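PDB 6VMT: programmed Cell Death Protein 5 Homolog, which is a PDCD5-family protein that probably binds DNA. Local coordinates for residues Q16-V19 with A20-Q23; R28-A31 with L32-K36. One frame throughout, in Å; residues are numbered along the deposited sequence.

Contact 1 of 2, residues Q16-V19 with A20-Q23; sequences QQMV and AKQQ
Met18 and Lys21 meet along one face of helix 12-43, the long N-terminal helix that is predicted to have coiled-coil character, and theirs is the one place in this stretch where two side chains come near each other. The sulfur of Met18 comes alongside the aliphatic part of the lysine, SD lying 4.2 Å from CD of Lys21, a loose van der Waals contact. The turns at chi2 (-61°) and chi3 swing the thioether round toward the lysine side of the helix, whereas the lysine runs extended beyond CG and carries NZ away from the turn.

Underneath, the backbone makes ordinary i to i+4 helical bonds. Lys21 N donates to Gln17 O at 2.9 Å, and Gln22 N reaches Met18 O at 3.1 Å; the third bond, from Gln23 N to Val19 O, is weak.

Gln22 and Gln23 lie against the carbonyls of the preceding turn chiefly with carbon rather than with their amides. CB of Gln22 sits 3.1 Å from Met18 O, and a bend at the second torsion of this glutamine (chi2 -92°) leaves its OE1 3.9 Å from Val19 O. The methyl of Ala20 rests between two carbonyls of the preceding turn, with CB 3.5 Å from Gln17 O and 3.6 Å from Gln16 O. Gln23 lays both CB and CG beside the carbonyl that accepts its own weak backbone bond, CB standing 3.3 Å from Val19 O.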
loop_
_atom_site.group_PDB
_atom_site.type_symbol
_atom_site.label_atom_id
_atom_site.label_comp_id
_atom_site.label_asym_id
_atom_site.label_seq_id
_atom_site.Cartn_x
_atom_site.Cartn_y
_atom_site.Cartn_z
ATOM N N GLN A 16 18.850 2.658 -27.170
ATOM C CA GLN A 16 19.045 3.805 -26.246
ATOM C C GLN A 16 17.692 4.145 -25.617
ATOM O O GLN A 16 17.697 4.675 -24.489
ATOM C CB GLN A 16 19.707 4.966 -26.999
ATOM C CG GLN A 16 19.352 6.362 -26.505
ATOM C CD GLN A 16 19.777 7.420 -27.497
ATOM O OE1 GLN A 16 20.802 7.300 -28.172
ATOM N NE2 GLN A 16 18.978 8.471 -27.600
ATOM N N GLN A 17 16.594 3.821 -26.308
ATOM C CA GLN A 17 15.209 4.120 -25.867
ATOM C C GLN A 17 14.705 3.022 -24.931
ATOM O O GLN A 17 13.881 3.337 -24.074
ATOM C CB GLN A 17 14.257 4.282 -27.055
ATOM C CG GLN A 17 14.355 5.643 -27.726
ATOM C CD GLN A 17 13.215 5.906 -28.681
ATOM O OE1 GLN A 17 12.081 5.472 -28.462
ATOM N NE2 GLN A 17 13.508 6.634 -29.748
ATOM N N MET A 18 15.139 1.779 -25.091
ATOM C CA MET A 18 14.543 0.662 -24.316
ATOM C C MET A 18 15.254 0.575 -22.961
ATOM O O MET A 18 14.656 0.110 -22.001
ATOM C CB MET A 18 14.613 -0.675 -25.075
ATOM C CG MET A 18 13.589 -0.814 -26.244
ATOM S SD MET A 18 11.768 -0.724 -25.865
ATOM C CE MET A 18 11.713 -1.768 -24.404
ATOM N N VAL A 19 16.501 1.017 -22.879
ATOM C CA VAL A 19 17.204 1.167 -21.574
ATOM C C VAL A 19 16.568 2.345 -20.819
ATOM O O VAL A 19 16.481 2.269 -19.600
ATOM C CB VAL A 19 18.723 1.344 -21.747
ATOM C CG1 VAL A 19 19.072 2.608 -22.504
ATOM C CG2 VAL A 19 19.434 1.350 -20.411
ATOM N N ALA A 20 16.140 3.394 -21.520
ATOM C CA ALA A 20 15.465 4.576 -20.931
ATOM C C ALA A 20 14.066 4.168 -20.438
ATOM O O ALA A 20 13.852 4.136 -19.214
ATOM C CB ALA A 20 15.414 5.709 -21.933
ATOM N N LYS A 21 13.162 3.812 -21.353
ATOM C CA LYS A 21 11.845 3.208 -21.015
ATOM C C LYS A 21 12.018 2.346 -19.762
ATOM O O LYS A 21 11.293 2.563 -18.799
ATOM C CB LYS A 21 11.282 2.378 -22.174
ATOM C CG LYS A 21 9.765 2.395 -22.297
ATOM C CD LYS A 21 9.225 1.735 -23.567
ATOM C CE LYS A 21 7.720 1.511 -23.541
ATOM N NZ LYS A 21 7.298 0.449 -24.488
ATOM N N GLN A 22 12.963 1.423 -19.759
ATOM C CA GLN A 22 13.053 0.408 -18.685
ATOM C C GLN A 22 13.525 1.079 -17.403
ATOM O O GLN A 22 13.176 0.557 -16.343
ATOM C CB GLN A 22 13.979 -0.749 -19.056
ATOM C CG GLN A 22 14.075 -1.819 -17.975
ATOM C CD GLN A 22 15.202 -1.600 -16.993
ATOM O OE1 GLN A 22 16.043 -0.713 -17.166
ATOM N NE2 GLN A 22 15.233 -2.428 -15.955
ATOM N N GLN A 23 14.310 2.154 -17.490
ATOM C CA GLN A 23 14.876 2.813 -16.282
ATOM C C GLN A 23 13.889 3.894 -15.825
ATOM O O GLN A 23 13.816 4.111 -14.621
ATOM C CB GLN A 23 16.329 3.258 -16.497
ATOM C CG GLN A 23 16.531 4.701 -16.954
ATOM C CD GLN A 23 17.974 5.137 -16.811
ATOM O OE1 GLN A 23 18.908 4.367 -17.042
ATOM N NE2 GLN A 23 18.171 6.387 -16.417
#

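Contact 2 of 2, residues R28-A31 with L32-K36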
loop_
_atom_site.group_PDB
_atom_site.type_symbol
_atom_site.label_atom_id
_atom_site.label_comp_id
_atom_site.label_asym_id
_atom_site.label_seq_id
_atom_site.Cartn_x
_atom_site.Cartn_y
_atom_site.Cartn_z
ATOM N N ARG A 28 9.578 5.188 -11.684
ATOM C CA ARG A 28 8.124 5.346 -11.424
ATOM C C ARG A 28 7.735 4.389 -10.294
ATOM O O ARG A 28 7.093 4.834 -9.361
ATOM C CB ARG A 28 7.321 5.103 -12.705
ATOM C CG ARG A 28 6.199 6.106 -12.951
ATOM C CD ARG A 28 5.523 5.902 -14.301
ATOM N NE ARG A 28 5.061 4.527 -14.488
ATOM C CZ ARG A 28 4.702 3.975 -15.648
ATOM N NH1 ARG A 28 4.733 4.675 -16.771
ATOM N NH2 ARG A 28 4.316 2.710 -15.678
ATOM N N MET A 29 8.164 3.135 -10.361
ATOM C CA MET A 29 7.988 2.125 -9.284
ATOM C C MET A 29 8.445 2.708 -7.939
ATOM O O MET A 29 7.645 2.710 -7.004
ATOM C CB MET A 29 8.803 0.870 -9.602
ATOM C CG MET A 29 8.410 -0.346 -8.805
ATOM S SD MET A 29 8.836 -1.857 -9.711
ATOM C CE MET A 29 10.400 -2.282 -8.941
ATOM N N GLU A 30 9.686 3.181 -7.854
ATOM C CA GLU A 30 10.326 3.725 -6.621
ATOM C C GLU A 30 9.531 4.931 -6.100
ATOM O O GLU A 30 9.493 5.108 -4.861
ATOM C CB GLU A 30 11.794 4.085 -6.914
ATOM C CG GLU A 30 12.403 5.171 -6.021
ATOM C CD GLU A 30 13.796 5.654 -6.421
ATOM O OE1 GLU A 30 14.629 5.903 -5.513
ATOM O OE2 GLU A 30 14.049 5.799 -7.638
ATOM N N ALA A 31 8.951 5.734 -7.003
ATOM C CA ALA A 31 8.282 7.027 -6.706
ATOM C C ALA A 31 6.897 6.778 -6.103
ATOM O O ALA A 31 6.403 7.658 -5.367
ATOM C CB ALA A 31 8.161 7.872 -7.952
ATOM N N LEU A 32 6.284 5.643 -6.433
ATOM C CA LEU A 32 4.964 5.253 -5.890
ATOM C C LEU A 32 5.174 4.528 -4.564
ATOM O O LEU A 32 4.331 4.701 -3.681
ATOM C CB LEU A 32 4.212 4.387 -6.905
ATOM C CG LEU A 32 3.873 5.053 -8.242
ATOM C CD1 LEU A 32 2.598 4.468 -8.816
ATOM C CD2 LEU A 32 3.732 6.566 -8.132
ATOM N N GLU A 33 6.251 3.759 -4.428
ATOM C CA GLU A 33 6.608 3.098 -3.148
ATOM C C GLU A 33 6.948 4.175 -2.120
ATOM O O GLU A 33 6.772 3.898 -0.943
ATOM C CB GLU A 33 7.778 2.125 -3.327
ATOM C CG GLU A 33 7.998 1.173 -2.151
ATOM C CD GLU A 33 8.746 -0.119 -2.490
ATOM O OE1 GLU A 33 9.580 -0.094 -3.434
ATOM O OE2 GLU A 33 8.490 -1.161 -1.820
ATOM N N GLU A 34 7.438 5.337 -2.564
ATOM C CA GLU A 34 7.803 6.488 -1.692
ATOM C C GLU A 34 6.549 7.312 -1.401
ATOM O O GLU A 34 6.354 7.646 -0.229
ATOM C CB GLU A 34 8.845 7.401 -2.338
ATOM C CG GLU A 34 10.216 7.365 -1.687
ATOM C CD GLU A 34 11.235 8.243 -2.409
ATOM O OE1 GLU A 34 11.769 7.802 -3.467
ATOM O OE2 GLU A 34 11.470 9.386 -1.939
ATOM N N GLN A 35 5.751 7.621 -2.430
ATOM C CA GLN A 35 4.438 8.317 -2.300
ATOM C C GLN A 35 3.555 7.589 -1.276
ATOM O O GLN A 35 2.974 8.248 -0.414
ATOM C CB GLN A 35 3.692 8.399 -3.633
ATOM C CG GLN A 35 2.664 9.519 -3.657
ATOM C CD GLN A 35 1.750 9.498 -4.857
ATOM O OE1 GLN A 35 1.268 10.545 -5.307
ATOM N NE2 GLN A 35 1.480 8.301 -5.366
ATOM N N LYS A 36 3.454 6.269 -1.384
ATOM C CA LYS A 36 2.680 5.422 -0.449
ATOM C C LYS A 36 3.285 5.613 0.933
ATOM O O LYS A 36 2.520 5.820 1.851
ATOM C CB LYS A 36 2.669 3.957 -0.912
ATOM C CG LYS A 36 1.788 3.000 -0.118
ATOM C CD LYS A 36 0.913 2.070 -0.978
ATOM C CE LYS A 36 0.147 1.018 -0.186
ATOM N NZ LYS A 36 -1.067 0.516 -0.887
#
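Two turns in the middle of helix 12-43 bring Glu30 and Glu34 together, one helical turn apart on the same face. Their side chains run side by side and point the same way, with the carboxylate planes turned 54° against each other. Like charges approach here: OE1 of Glu30 is 4.0 Å from OE1 of Glu34, and the same Glu34 oxygen lies 3.7 Å from CG of Glu30. Both chains are extended beyond CG and both residues are exposed, so solvent probably screens much of the repulsion, though the proximity could raise the proton affinity of the pair a little.

This is regular alpha-helix within the predicted coiled coil, and the backbone bond linking this pair, Glu34 N to Glu30 O, is weak. Met29 O accepts two donors: Glu33 N at 3.1 Å, in the carbonyl plane, and Leu32 N at 3.3 Å, well above that plane. Leu32 N also donates to Arg28 O, so its N-H is divided between two carbonyls.

Leu32 covers that last carbonyl with its own side chain. Its CG, anti to the carbonyl carbon of its own residue (chi1 -62°), turns back along the helix to stand 3.4 Å from Arg28 O, while CD2 packs 3.8 Å from Ala31 C. Further on, Gln35 N bonds to Ala31 O, and Gln35 CB touches that same oxygen at 3.3 Å.

Both contacts are surface contacts on one element, helix 12-43, and follow each other along it: 16-19 with 20-23 first, then 28-31 with 32-36, their centres about 19 Å apart and their nearest atoms about 5 Å apart without touching. Contact 1 lies far out, about 27 Å from the centre of the chain, whereas contact 2 is about 10 Å from it. Neither has a buried residue. Both rest on i to i+4 bonds, one weak in each, but across contact 2 Leu32 N and Met29 O are also shared. The outer turn brings a thioether loosely beside a lysine's methylenes amid glutamines; the inner one sets two carboxylates beside each other and adds a leucine lying against the backbone.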